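PDB 6PWI: putative hyaluronoglucosaminidase from Clostridium perfringens, which probably removes terminal N-acetylhexosamine residues from glycans by hydrolysis as a secreted, cell-wall-anchored family 84 glycoside hydrolase, of which this chain holds the catalytic barrel. Local coordinates for residues 331-336 / 346-351; 360-365 / 376-381; 255-260 / 293-298; 306-311 / 352-357. All coordinates share one frame; numbering follows the deposited sequence.

All four contacts lie in the catalytic domain, built round an eight-stranded parallel barrel. Interactions 2 and 3 involve barrel strands directly and are buried. Interaction 2 is an aromatic contact between strand 359-362 and helix 373-383, while interaction 3 pairs the ends of two neighbouring strands through backbone bonds beside the predicted proton donor. Interaction 4 is also largely buried but lies further out, where aliphatic and methionine side chains join helix 304-321 to a loop. Interaction 1 is only partly buried and combines one polar bond with apolar packing. Interactions 1 and 4 share a link, since Tyr347 OH bonds Gln307 OE1. Interactions 3 and 4 meet where Phe258 packs on Leu310.

Interaction 1 (331-336 / 346-351); sequences PKVYTK and EYLKTI
Tyr347 of the short helix 346-351 reaches across to the loop 331-336 and ends at the backbone of Lys332. Lys332 N donates to Tyr347 OH at 2.9 Å, and the bond is almost straight, with an N-H...O angle of 175°. With chi1 at 176°, CG stands opposite the backbone N, and the ring extends from the helix toward the loop.

The close packing is along this ring. Pro331 CB meets the ring edge near its plane, 3.8 Å from Tyr347 CE2. Further back, Val333 CB lies 3.9 Å from Tyr347 CD2, and these two side chains run past each other in opposite directions. Val333 also meets Leu348 at about a right angle, with CG1 3.9 Å from Leu348 CD1. Pro331 and Leu348 are buried. Leu348 is backed by Ala382 and Val383 of helix 373-383.

The other side is looser. Lys332 lays its CB against the phenol, 3.6 Å from Tyr347 OH, but its extended chain then leads away from the helix. That residue is exposed, and its side chain lies about 7 Å from that of Asp299, the predicted proton donor.

Tyr347 OH has a second partner, Gln307 OE1 on helix 304-321. The hydroxyl thus joins the loop after TIM-barrel strand 328-330 to a neighbouring helix. Two polar partners at the tip and apolar groups along the ring together probably limit how far the phenol can shift.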
loop_
_atom_site.group_PDB
_atom_site.type_symbol
_atom_site.label_atom_id
_atom_site.label_comp_id
_atom_site.label_asym_id
_atom_site.label_seq_id
_atom_site.Cartn_x
_atom_site.Cartn_y
_atom_site.Cartn_z
ATOM N N PRO A 331 -13.908 -12.588 9.680
ATOM C CA PRO A 331 -14.829 -13.692 9.959
ATOM C C PRO A 331 -14.257 -15.018 9.462
ATOM O O PRO A 331 -13.296 -15.025 8.690
ATOM C CB PRO A 331 -16.079 -13.265 9.177
ATOM C CG PRO A 331 -15.527 -12.510 7.981
ATOM C CD PRO A 331 -14.275 -11.816 8.482
ATOM N N LYS A 332 -14.840 -16.133 9.928
ATOM C CA LYS A 332 -14.426 -17.453 9.482
ATOM C C LYS A 332 -14.778 -17.626 8.007
ATOM O O LYS A 332 -14.013 -18.210 7.245
ATOM C CB LYS A 332 -15.088 -18.560 10.303
ATOM C CG LYS A 332 -14.651 -19.964 9.911
ATOM C CD LYS A 332 -15.527 -21.051 10.480
ATOM C CE LYS A 332 -14.894 -22.421 10.353
ATOM N NZ LYS A 332 -15.896 -23.497 10.545
ATOM N N VAL A 333 -15.952 -17.115 7.632
ATOM C CA VAL A 333 -16.427 -17.081 6.262
ATOM C C VAL A 333 -16.132 -15.688 5.714
ATOM O O VAL A 333 -16.841 -14.738 6.052
ATOM C CB VAL A 333 -17.940 -17.386 6.235
ATOM C CG1 VAL A 333 -18.580 -17.094 4.886
ATOM C CG2 VAL A 333 -18.244 -18.805 6.698
ATOM N N TYR A 334 -15.091 -15.570 4.874
ATOM C CA TYR A 334 -14.628 -14.259 4.437
ATOM C C TYR A 334 -14.629 -14.145 2.912
ATOM O O TYR A 334 -14.035 -13.220 2.355
ATOM C CB TYR A 334 -13.252 -13.933 5.024
ATOM C CG TYR A 334 -12.187 -14.947 4.705
ATOM C CD1 TYR A 334 -11.537 -14.949 3.477
ATOM C CD2 TYR A 334 -11.849 -15.926 5.628
ATOM C CE1 TYR A 334 -10.571 -15.896 3.177
ATOM C CE2 TYR A 334 -10.878 -16.873 5.349
ATOM C CZ TYR A 334 -10.246 -16.862 4.117
ATOM O OH TYR A 334 -9.301 -17.810 3.861
ATOM N N THR A 335 -15.284 -15.098 2.241
ATOM C CA THR A 335 -15.494 -15.011 0.803
ATOM C C THR A 335 -16.894 -15.508 0.478
ATOM O O THR A 335 -17.481 -16.283 1.238
ATOM C CB THR A 335 -14.505 -15.844 -0.034
ATOM O OG1 THR A 335 -14.909 -17.213 -0.036
ATOM C CG2 THR A 335 -13.056 -15.722 0.384
ATOM N N LYS A 336 -17.403 -15.069 -0.677
ATOM C CA LYS A 336 -18.738 -15.432 -1.105
ATOM C C LYS A 336 -18.780 -16.931 -1.384
ATOM O O LYS A 336 -19.780 -17.584 -1.095
ATOM C CB LYS A 336 -19.131 -14.615 -2.337
ATOM C CG LYS A 336 -20.561 -14.810 -2.818
ATOM C CD LYS A 336 -20.779 -14.193 -4.167
ATOM C CE LYS A 336 -22.184 -14.424 -4.660
ATOM N NZ LYS A 336 -22.421 -13.743 -5.954
ATOM N N GLU A 346 -25.969 -18.759 7.751
ATOM C CA GLU A 346 -26.224 -18.686 9.185
ATOM C C GLU A 346 -25.085 -17.951 9.883
ATOM O O GLU A 346 -25.322 -17.068 10.707
ATOM C CB GLU A 346 -26.312 -20.077 9.817
ATOM C CG GLU A 346 -27.505 -20.903 9.380
ATOM C CD GLU A 346 -28.853 -20.542 9.988
ATOM O OE1 GLU A 346 -28.933 -19.524 10.721
ATOM O OE2 GLU A 346 -29.830 -21.281 9.720
ATOM N N TYR A 347 -23.848 -18.346 9.557
ATOM C CA TYR A 347 -22.675 -17.774 10.192
ATOM C C TYR A 347 -22.674 -16.255 10.012
ATOM O O TYR A 347 -22.542 -15.524 10.990
ATOM C CB TYR A 347 -21.383 -18.441 9.709
ATOM C CG TYR A 347 -20.151 -17.799 10.293
ATOM C CD1 TYR A 347 -19.591 -18.265 11.473
ATOM C CD2 TYR A 347 -19.585 -16.676 9.703
ATOM C CE1 TYR A 347 -18.488 -17.650 12.044
ATOM C CE2 TYR A 347 -18.477 -16.051 10.256
ATOM C CZ TYR A 347 -17.931 -16.538 11.433
ATOM O OH TYR A 347 -16.846 -15.921 11.982
ATOM N N LEU A 348 -22.842 -15.786 8.768
ATOM C CA LEU A 348 -22.720 -14.365 8.475
ATOM C C LEU A 348 -23.858 -13.588 9.137
ATOM O O LEU A 348 -23.645 -12.485 9.629
ATOM C CB LEU A 348 -22.660 -14.130 6.959
ATOM C CG LEU A 348 -21.401 -14.642 6.250
ATOM C CD1 LEU A 348 -21.498 -14.437 4.746
ATOM C CD2 LEU A 348 -20.137 -13.986 6.790
ATOM N N LYS A 349 -25.055 -14.183 9.172
ATOM C CA LYS A 349 -26.214 -13.566 9.797
ATOM C C LYS A 349 -25.932 -13.345 11.283
ATOM O O LYS A 349 -26.267 -12.289 11.822
ATOM C CB LYS A 349 -27.456 -14.426 9.554
ATOM C CG LYS A 349 -28.791 -13.845 10.003
ATOM C CD LYS A 349 -29.936 -14.761 9.622
ATOM C CE LYS A 349 -31.087 -14.775 10.606
ATOM N NZ LYS A 349 -32.076 -13.716 10.301
ATOM N N THR A 350 -25.285 -14.328 11.927
ATOM C CA THR A 350 -24.990 -14.229 13.349
ATOM C C THR A 350 -23.923 -13.172 13.625
ATOM O O THR A 350 -24.085 -12.348 14.529
ATOM C CB THR A 350 -24.559 -15.575 13.932
ATOM O OG1 THR A 350 -25.665 -16.443 13.708
ATOM C CG2 THR A 350 -24.284 -15.498 15.414
ATOM N N ILE A 351 -22.825 -13.245 12.859
ATOM C CA ILE A 351 -21.697 -12.328 12.920
ATOM C C ILE A 351 -22.204 -10.893 12.802
ATOM O O ILE A 351 -21.701 -9.996 13.469
ATOM C CB ILE A 351 -20.668 -12.709 11.831
ATOM C CG1 ILE A 351 -19.864 -13.945 12.240
ATOM C CG2 ILE A 351 -19.749 -11.564 11.447
ATOM C CD1 ILE A 351 -19.460 -13.984 13.702
#

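Interaction 2 (360-365 / 376-381); sequences IMWTGD and FEFFEE
Trp362 and Phe379 form the centre of this contact, with the edge of the phenyl ring turned to the face of the indole. It is an offset edge-to-face pair. The Trp362 five-membered ring and the Phe379 ring have centroids 4.9 Å apart and planes at 66°. Phe379 CD1 sits over one indole face, toward its rim. Phe379 CB lies over the same five-membered ring in a CH-pi contact, 4.1 Å from its centroid. Gly364 O lies over the opposite face, so the indole is sandwiched.

Both residues hold CG anti to the backbone N (chi1 -179° in Phe379). Each side chain thus extends toward the other segment, and the two slide past each other in opposite directions. The far end of the phenyl ring meets strand residue Ile360, whose CG2 lies 3.6 Å from Phe379 CZ near the ring plane.

Two more phenylalanines meet the indole. The Phe378 side chain runs at about a right angle to that of Trp362, with CD2 3.8 Å from Trp362 CZ2. Phe376 CE1 approaches Trp362 CD1 at 4.1 Å. Thr375 OG1 holds Trp362 NE1 by a hydrogen bond, which fixes the indole's polar edge.

All the touching residues are buried. Strand 360-362 and helix 376-381 run at 145°, roughly antiparallel, as expected for the first two elements of a beta-alpha-beta unit in a TIM barrel.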
loop_
_atom_site.group_PDB
_atom_site.type_symbol
_atom_site.label_atom_id
_atom_site.label_comp_id
_atom_site.label_asym_id
_atom_site.label_seq_id
_atom_site.Cartn_x
_atom_site.Cartn_y
_atom_site.Cartn_z
ATOM N N ILE A 360 -16.139 -5.553 9.862
ATOM C CA ILE A 360 -15.944 -6.939 9.472
ATOM C C ILE A 360 -15.305 -6.977 8.081
ATOM O O ILE A 360 -15.728 -6.258 7.175
ATOM C CB ILE A 360 -17.290 -7.686 9.534
ATOM C CG1 ILE A 360 -17.819 -7.742 10.971
ATOM C CG2 ILE A 360 -17.167 -9.067 8.906
ATOM C CD1 ILE A 360 -19.322 -7.868 11.093
ATOM N N MET A 361 -14.275 -7.816 7.928
ATOM C CA MET A 361 -13.468 -7.836 6.719
ATOM C C MET A 361 -13.966 -8.916 5.760
ATOM O O MET A 361 -14.773 -9.769 6.130
ATOM C CB MET A 361 -11.991 -8.079 7.036
ATOM C CG MET A 361 -11.413 -7.044 7.966
ATOM S SD MET A 361 -9.618 -6.946 7.814
ATOM C CE MET A 361 -9.474 -5.897 6.366
ATOM N N TRP A 362 -13.449 -8.863 4.527
ATOM C CA TRP A 362 -13.954 -9.611 3.390
ATOM C C TRP A 362 -12.885 -9.559 2.308
ATOM O O TRP A 362 -12.294 -8.499 2.096
ATOM C CB TRP A 362 -15.238 -8.934 2.903
ATOM C CG TRP A 362 -16.056 -9.663 1.882
ATOM C CD1 TRP A 362 -16.298 -9.281 0.590
ATOM C CD2 TRP A 362 -16.815 -10.864 2.093
ATOM N NE1 TRP A 362 -17.143 -10.171 -0.020
ATOM C CE2 TRP A 362 -17.470 -11.154 0.876
ATOM C CE3 TRP A 362 -16.995 -11.719 3.186
ATOM C CZ2 TRP A 362 -18.291 -12.267 0.727
ATOM C CZ3 TRP A 362 -17.805 -12.821 3.037
ATOM C CH2 TRP A 362 -18.446 -13.082 1.825
ATOM N N THR A 363 -12.638 -10.688 1.632
ATOM C CA THR A 363 -11.614 -10.684 0.599
ATOM C C THR A 363 -12.247 -10.656 -0.788
ATOM O O THR A 363 -11.526 -10.529 -1.776
ATOM C CB THR A 363 -10.592 -11.818 0.756
ATOM O OG1 THR A 363 -11.211 -13.032 0.330
ATOM C CG2 THR A 363 -10.050 -11.937 2.163
ATOM N N GLY A 364 -13.582 -10.781 -0.848
ATOM C CA GLY A 364 -14.322 -10.748 -2.103
ATOM C C GLY A 364 -15.059 -12.058 -2.398
ATOM O O GLY A 364 -15.468 -12.779 -1.484
ATOM N N ASP A 365 -15.230 -12.348 -3.695
ATOM C CA ASP A 365 -15.944 -13.534 -4.146
ATOM C C ASP A 365 -15.136 -14.796 -3.839
ATOM O O ASP A 365 -15.708 -15.850 -3.565
ATOM C CB ASP A 365 -16.294 -13.417 -5.630
ATOM C CG ASP A 365 -17.563 -12.623 -5.903
ATOM O OD1 ASP A 365 -18.147 -12.072 -4.936
ATOM O OD2 ASP A 365 -17.980 -12.577 -7.084
ATOM N N PHE A 376 -19.689 -6.715 -2.740
ATOM C CA PHE A 376 -20.037 -5.889 -1.596
ATOM C C PHE A 376 -21.547 -5.898 -1.371
ATOM O O PHE A 376 -21.992 -5.883 -0.225
ATOM C CB PHE A 376 -19.409 -4.496 -1.702
ATOM C CG PHE A 376 -17.904 -4.507 -1.609
ATOM C CD1 PHE A 376 -17.256 -5.312 -0.680
ATOM C CD2 PHE A 376 -17.129 -3.720 -2.445
ATOM C CE1 PHE A 376 -15.870 -5.342 -0.606
ATOM C CE2 PHE A 376 -15.744 -3.737 -2.354
ATOM C CZ PHE A 376 -15.116 -4.557 -1.444
ATOM N N GLU A 377 -22.324 -5.955 -2.463
ATOM C CA GLU A 377 -23.772 -6.092 -2.363
ATOM C C GLU A 377 -24.105 -7.392 -1.633
ATOM O O GLU A 377 -25.010 -7.432 -0.799
ATOM C CB GLU A 377 -24.438 -6.105 -3.742
ATOM C CG GLU A 377 -24.604 -4.738 -4.382
ATOM C CD GLU A 377 -24.932 -4.734 -5.874
ATOM O OE1 GLU A 377 -25.163 -5.829 -6.454
ATOM O OE2 GLU A 377 -24.963 -3.629 -6.465
ATOM N N PHE A 378 -23.367 -8.457 -1.970
ATOM C CA PHE A 378 -23.603 -9.754 -1.362
ATOM C C PHE A 378 -23.311 -9.674 0.136
ATOM O O PHE A 378 -24.123 -10.110 0.953
ATOM C CB PHE A 378 -22.783 -10.863 -2.032
ATOM C CG PHE A 378 -22.847 -12.164 -1.269
ATOM C CD1 PHE A 378 -23.851 -13.084 -1.518
ATOM C CD2 PHE A 378 -21.947 -12.440 -0.251
ATOM C CE1 PHE A 378 -23.934 -14.266 -0.795
ATOM C CE2 PHE A 378 -22.032 -13.618 0.474
ATOM C CZ PHE A 378 -23.021 -14.532 0.199
ATOM N N PHE A 379 -22.132 -9.127 0.469
ATOM C CA PHE A 379 -21.687 -9.022 1.847
ATOM C C PHE A 379 -22.720 -8.256 2.668
ATOM O O PHE A 379 -23.062 -8.673 3.773
ATOM C CB PHE A 379 -20.319 -8.340 1.939
ATOM C CG PHE A 379 -19.799 -8.214 3.350
ATOM C CD1 PHE A 379 -18.927 -9.160 3.871
ATOM C CD2 PHE A 379 -20.202 -7.168 4.169
ATOM C CE1 PHE A 379 -18.456 -9.052 5.171
ATOM C CE2 PHE A 379 -19.740 -7.066 5.471
ATOM C CZ PHE A 379 -18.865 -8.004 5.967
ATOM N N GLU A 380 -23.206 -7.138 2.111
ATOM C CA GLU A 380 -24.142 -6.274 2.810
ATOM C C GLU A 380 -25.459 -7.011 3.062
ATOM O O GLU A 380 -25.997 -6.950 4.163
ATOM C CB GLU A 380 -24.336 -4.944 2.073
ATOM C CG GLU A 380 -25.175 -3.951 2.863
ATOM C CD GLU A 380 -25.140 -2.493 2.433
ATOM O OE1 GLU A 380 -24.359 -2.144 1.516
ATOM O OE2 GLU A 380 -25.895 -1.698 3.026
ATOM N N GLU A 381 -25.957 -7.712 2.039
ATOM C CA GLU A 381 -27.191 -8.477 2.114
ATOM C C GLU A 381 -27.070 -9.560 3.193
ATOM O O GLU A 381 -28.039 -9.848 3.889
ATOM C CB GLU A 381 -27.488 -9.052 0.725
ATOM C CG GLU A 381 -28.945 -9.390 0.456
ATOM C CD GLU A 381 -29.309 -9.586 -1.016
ATOM O OE1 GLU A 381 -28.589 -9.038 -1.897
ATOM O OE2 GLU A 381 -30.316 -10.284 -1.293
#

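Interaction 3 (255-260 / 293-298); sequences IHPFLK and FGVLAD
His256 and Leu296 meet where two neighbouring barrel strands end. Leu296 CB sits over one face of the imidazole, 3.7 Å from the His256 ring centroid, in a CH-pi contact. Asp298 OD1 approaches the same ring obliquely, 3.6 Å from His256 CE1, with the carboxylate plane turned 77° from the ring.

The backbones just before these side chains are joined as parallel strands. Leu296 N donates to Ile255 O at 2.8 Å, close to straight at 166°. Ile255 N bonds to Gly294 O in turn at 3.0 Å, with a more bent angle. Past the strand ends a water bridges Phe258 N and Leu296 O. Ile255 and Val295 share one face of the sheet. There Val295 CG1 is 3.8 Å from Phe258 CE2. Ala297 CB, in the loop just after the strand, also packs on that ring.

In the next shell, His256 ND1 hydrogen-bonds Asp299 OD1. Asp299 is the predicted proton donor, so the histidine probably helps to position it. His221 meets the His256 ring with planes at about 90°.

Around this, Leu296 touches Val330 of the next strand, 328-330. Ile255 and Pro257 pack on Ile278 of helix 268-286. Phe258 reaches Gln307 and Leu310 of helix 304-321, and Val295 reaches Met311 there.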
loop_
_atom_site.group_PDB
_atom_site.type_symbol
_atom_site.label_atom_id
_atom_site.label_comp_id
_atom_site.label_asym_id
_atom_site.label_seq_id
_atom_site.Cartn_x
_atom_site.Cartn_y
_atom_site.Cartn_z
ATOM N N ILE A 255 -5.365 -10.544 17.323
ATOM C CA ILE A 255 -5.368 -11.746 18.147
ATOM C C ILE A 255 -6.228 -12.832 17.493
ATOM O O ILE A 255 -7.237 -12.526 16.863
ATOM C CB ILE A 255 -5.834 -11.411 19.581
ATOM C CG1 ILE A 255 -5.716 -12.612 20.519
ATOM C CG2 ILE A 255 -7.238 -10.812 19.594
ATOM C CD1 ILE A 255 -5.747 -12.234 21.987
ATOM N N HIS A 256 -5.816 -14.100 17.651
ATOM C CA HIS A 256 -6.595 -15.266 17.251
ATOM C C HIS A 256 -7.063 -16.025 18.490
ATOM O O HIS A 256 -6.411 -16.980 18.899
ATOM C CB HIS A 256 -5.729 -16.234 16.436
ATOM C CG HIS A 256 -5.347 -15.715 15.095
ATOM N ND1 HIS A 256 -5.958 -16.155 13.937
ATOM C CD2 HIS A 256 -4.430 -14.793 14.722
ATOM C CE1 HIS A 256 -5.428 -15.529 12.905
ATOM N NE2 HIS A 256 -4.490 -14.683 13.361
ATOM N N PRO A 257 -8.176 -15.637 19.149
ATOM C CA PRO A 257 -8.614 -16.329 20.362
ATOM C C PRO A 257 -9.573 -17.512 20.234
ATOM O O PRO A 257 -10.097 -17.977 21.243
ATOM C CB PRO A 257 -9.331 -15.193 21.097
ATOM C CG PRO A 257 -9.983 -14.406 19.986
ATOM C CD PRO A 257 -9.007 -14.468 18.830
ATOM N N PHE A 258 -9.798 -18.023 19.018
ATOM C CA PHE A 258 -10.821 -19.044 18.852
ATOM C C PHE A 258 -10.222 -20.340 18.319
ATOM O O PHE A 258 -10.925 -21.130 17.692
ATOM C CB PHE A 258 -11.955 -18.570 17.938
ATOM C CG PHE A 258 -12.622 -17.281 18.345
ATOM C CD1 PHE A 258 -13.445 -17.227 19.461
ATOM C CD2 PHE A 258 -12.440 -16.126 17.600
ATOM C CE1 PHE A 258 -14.061 -16.043 19.833
ATOM C CE2 PHE A 258 -13.060 -14.942 17.970
ATOM C CZ PHE A 258 -13.868 -14.901 19.086
ATOM N N LEU A 259 -8.932 -20.563 18.586
ATOM C CA LEU A 259 -8.313 -21.822 18.199
ATOM C C LEU A 259 -8.804 -22.934 19.129
ATOM O O LEU A 259 -9.681 -22.690 19.964
ATOM C CB LEU A 259 -6.788 -21.667 18.222
ATOM C CG LEU A 259 -6.218 -20.594 17.293
ATOM C CD1 LEU A 259 -4.732 -20.394 17.544
ATOM C CD2 LEU A 259 -6.470 -20.926 15.831
ATOM N N LYS A 260 -8.241 -24.147 18.958
ATOM C CA LYS A 260 -8.577 -25.337 19.733
ATOM C C LYS A 260 -8.391 -25.065 21.228
ATOM O O LYS A 260 -9.299 -25.321 22.019
ATOM C CB LYS A 260 -7.782 -26.564 19.265
ATOM N N PHE A 293 -7.475 -2.487 17.667
ATOM C CA PHE A 293 -7.271 -3.920 17.778
ATOM C C PHE A 293 -8.092 -4.665 16.728
ATOM O O PHE A 293 -9.177 -4.226 16.355
ATOM C CB PHE A 293 -7.634 -4.381 19.193
ATOM C CG PHE A 293 -6.757 -3.807 20.275
ATOM C CD1 PHE A 293 -5.556 -4.416 20.613
ATOM C CD2 PHE A 293 -7.123 -2.651 20.948
ATOM C CE1 PHE A 293 -4.743 -3.885 21.605
ATOM C CE2 PHE A 293 -6.305 -2.115 21.934
ATOM C CZ PHE A 293 -5.119 -2.735 22.265
ATOM N N GLY A 294 -7.560 -5.806 16.270
ATOM C CA GLY A 294 -8.266 -6.726 15.393
ATOM C C GLY A 294 -8.453 -8.085 16.060
ATOM O O GLY A 294 -7.588 -8.540 16.807
ATOM N N VAL A 295 -9.599 -8.720 15.791
ATOM C CA VAL A 295 -9.883 -10.066 16.270
ATOM C C VAL A 295 -10.066 -10.964 15.050
ATOM O O VAL A 295 -10.927 -10.705 14.214
ATOM C CB VAL A 295 -11.125 -10.085 17.185
ATOM C CG1 VAL A 295 -11.553 -11.503 17.530
ATOM C CG2 VAL A 295 -10.893 -9.286 18.455
ATOM N N LEU A 296 -9.252 -12.016 14.946
ATOM C CA LEU A 296 -9.219 -12.810 13.729
ATOM C C LEU A 296 -9.838 -14.179 13.983
ATOM O O LEU A 296 -9.387 -14.912 14.860
ATOM C CB LEU A 296 -7.771 -12.929 13.247
ATOM C CG LEU A 296 -7.002 -11.616 13.131
ATOM C CD1 LEU A 296 -5.633 -11.844 12.508
ATOM C CD2 LEU A 296 -7.779 -10.587 12.328
ATOM N N ALA A 297 -10.846 -14.524 13.175
ATOM C CA ALA A 297 -11.624 -15.737 13.371
ATOM C C ALA A 297 -11.577 -16.634 12.134
ATOM O O ALA A 297 -12.363 -17.571 12.022
ATOM C CB ALA A 297 -13.045 -15.378 13.738
ATOM N N ASP A 298 -10.649 -16.354 11.213
ATOM C CA ASP A 298 -10.525 -17.124 9.984
ATOM C C ASP A 298 -10.243 -18.591 10.303
ATOM O O ASP A 298 -10.521 -19.464 9.489
ATOM C CB ASP A 298 -9.448 -16.548 9.062
ATOM C CG ASP A 298 -8.146 -16.240 9.778
ATOM O OD1 ASP A 298 -8.142 -15.316 10.611
ATOM O OD2 ASP A 298 -7.146 -16.939 9.508
HETATM O O HOH W 1 -9.198 -17.614 16.081
#

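Interaction 4 (306-311 / 352-357); sequences NQVKLM and GTMPET
Met354 points from the loop 352-357 toward helix 304-321 and lies against Val308 and Met311. Its CA comes first, 3.9 Å from Val308 CG1, and CB follows at 4.1 Å from the same methyl. From there chi1 of 72° places CG between the backbone N and the carbonyl carbon. The chain continues past Val308 to the second helical residue. SD reaches Met311 CG at 4.0 Å. The chain bends at its last torsion, and CE ends 4.1 Å from Met311 CG. The two methionines cross at a slant, and Met311's own chain bends away after CG. Both side chains also touch Phe329 of strand 328-330.

Thr353 and Pro355 border the methionine in sequence. Thr353 OG1 lies 4.0 Å from Val308 CG1, while its polar bond goes to Thr350 O. Pro355 CG is 4.2 Å from Met311 O, a looser approach. Arg385 donates to the loop carbonyls: NH2 to Gly352 O and Met354 O, NH1 to Pro355 O.

The contact is apolar between these segments. It packs a barrel helix against the loop that leads into strand 359-362, part of the outer helical layer around the strands of a TIM barrel.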
loop_
_atom_site.group_PDB
_atom_site.type_symbol
_atom_site.label_atom_id
_atom_site.label_comp_id
_atom_site.label_asym_id
_atom_site.label_seq_id
_atom_site.Cartn_x
_atom_site.Cartn_y
_atom_site.Cartn_z
ATOM N N ASN A 306 -20.594 -17.586 20.074
ATOM C CA ASN A 306 -19.540 -17.333 21.039
ATOM C C ASN A 306 -18.695 -16.143 20.590
ATOM O O ASN A 306 -18.349 -15.288 21.407
ATOM C CB ASN A 306 -18.746 -18.609 21.324
ATOM C CG ASN A 306 -19.567 -19.617 22.101
ATOM O OD1 ASN A 306 -20.546 -19.259 22.759
ATOM N ND2 ASN A 306 -19.176 -20.880 22.032
ATOM N N GLN A 307 -18.393 -16.098 19.283
ATOM C CA GLN A 307 -17.592 -15.035 18.703
ATOM C C GLN A 307 -18.263 -13.690 18.969
ATOM O O GLN A 307 -17.592 -12.726 19.323
ATOM C CB GLN A 307 -17.329 -15.318 17.224
ATOM C CG GLN A 307 -16.366 -16.479 17.003
ATOM C CD GLN A 307 -16.419 -17.055 15.609
ATOM O OE1 GLN A 307 -16.588 -16.341 14.624
ATOM N NE2 GLN A 307 -16.254 -18.364 15.514
ATOM N N VAL A 308 -19.597 -13.653 18.849
ATOM C CA VAL A 308 -20.371 -12.453 19.126
ATOM C C VAL A 308 -20.270 -12.101 20.613
ATOM O O VAL A 308 -20.014 -10.947 20.963
ATOM C CB VAL A 308 -21.834 -12.600 18.666
ATOM C CG1 VAL A 308 -22.668 -11.374 19.024
ATOM C CG2 VAL A 308 -21.913 -12.871 17.176
ATOM N N LYS A 309 -20.477 -13.103 21.481
ATOM C CA LYS A 309 -20.386 -12.929 22.925
ATOM C C LYS A 309 -19.104 -12.172 23.269
ATOM O O LYS A 309 -19.159 -11.141 23.936
ATOM C CB LYS A 309 -20.490 -14.289 23.621
ATOM C CG LYS A 309 -20.517 -14.287 25.141
ATOM C CD LYS A 309 -21.031 -15.622 25.676
ATOM C CE LYS A 309 -20.550 -15.989 27.066
ATOM N NZ LYS A 309 -20.862 -14.927 28.056
ATOM N N LEU A 310 -17.959 -12.662 22.770
ATOM C CA LEU A 310 -16.675 -12.059 23.085
ATOM C C LEU A 310 -16.647 -10.597 22.641
ATOM O O LEU A 310 -16.241 -9.723 23.411
ATOM C CB LEU A 310 -15.539 -12.863 22.447
ATOM C CG LEU A 310 -14.152 -12.230 22.588
ATOM C CD1 LEU A 310 -13.726 -12.157 24.046
ATOM C CD2 LEU A 310 -13.108 -12.979 21.774
ATOM N N MET A 311 -17.093 -10.339 21.403
ATOM C CA MET A 311 -16.981 -9.014 20.813
ATOM C C MET A 311 -17.851 -8.024 21.584
ATOM O O MET A 311 -17.526 -6.839 21.652
ATOM C CB MET A 311 -17.362 -9.012 19.326
ATOM C CG MET A 311 -16.393 -9.791 18.431
ATOM S SD MET A 311 -14.616 -9.431 18.654
ATOM C CE MET A 311 -14.533 -7.708 18.168
ATOM N N GLY A 352 -23.241 -10.702 11.984
ATOM C CA GLY A 352 -23.812 -9.387 11.750
ATOM C C GLY A 352 -24.588 -8.834 12.945
ATOM O O GLY A 352 -24.977 -7.669 12.931
ATOM N N THR A 353 -24.815 -9.664 13.971
ATOM C CA THR A 353 -25.514 -9.201 15.162
ATOM C C THR A 353 -24.533 -8.670 16.208
ATOM O O THR A 353 -24.966 -8.201 17.255
ATOM C CB THR A 353 -26.437 -10.260 15.780
ATOM O OG1 THR A 353 -25.626 -11.272 16.378
ATOM C CG2 THR A 353 -27.414 -10.855 14.790
ATOM N N MET A 354 -23.223 -8.729 15.932
ATOM C CA MET A 354 -22.259 -8.137 16.845
ATOM C C MET A 354 -22.343 -6.610 16.767
ATOM O O MET A 354 -22.955 -6.080 15.842
ATOM C CB MET A 354 -20.840 -8.656 16.599
ATOM C CG MET A 354 -20.173 -8.141 15.338
ATOM S SD MET A 354 -18.471 -8.768 15.212
ATOM C CE MET A 354 -18.743 -10.539 15.176
ATOM N N PRO A 355 -21.819 -5.852 17.764
ATOM C CA PRO A 355 -22.006 -4.402 17.816
ATOM C C PRO A 355 -21.717 -3.726 16.482
ATOM O O PRO A 355 -20.762 -4.086 15.801
ATOM C CB PRO A 355 -20.981 -3.963 18.864
ATOM C CG PRO A 355 -20.927 -5.128 19.809
ATOM C CD PRO A 355 -21.065 -6.350 18.926
ATOM N N GLU A 356 -22.546 -2.726 16.160
ATOM C CA GLU A 356 -22.592 -2.022 14.886
ATOM C C GLU A 356 -21.258 -1.369 14.526
ATOM O O GLU A 356 -20.997 -1.102 13.356
ATOM C CB GLU A 356 -23.632 -0.909 14.981
ATOM C CG GLU A 356 -25.009 -1.281 14.463
ATOM C CD GLU A 356 -25.856 -0.043 14.194
ATOM O OE1 GLU A 356 -26.324 0.583 15.177
ATOM O OE2 GLU A 356 -26.015 0.323 13.004
ATOM N N THR A 357 -20.422 -1.087 15.530
ATOM C CA THR A 357 -19.215 -0.298 15.327
ATOM C C THR A 357 -18.089 -1.141 14.726
ATOM O O THR A 357 -17.118 -0.589 14.212
ATOM C CB THR A 357 -18.729 0.308 16.650
ATOM O OG1 THR A 357 -18.553 -0.768 17.579
ATOM C CG2 THR A 357 -19.661 1.365 17.205
#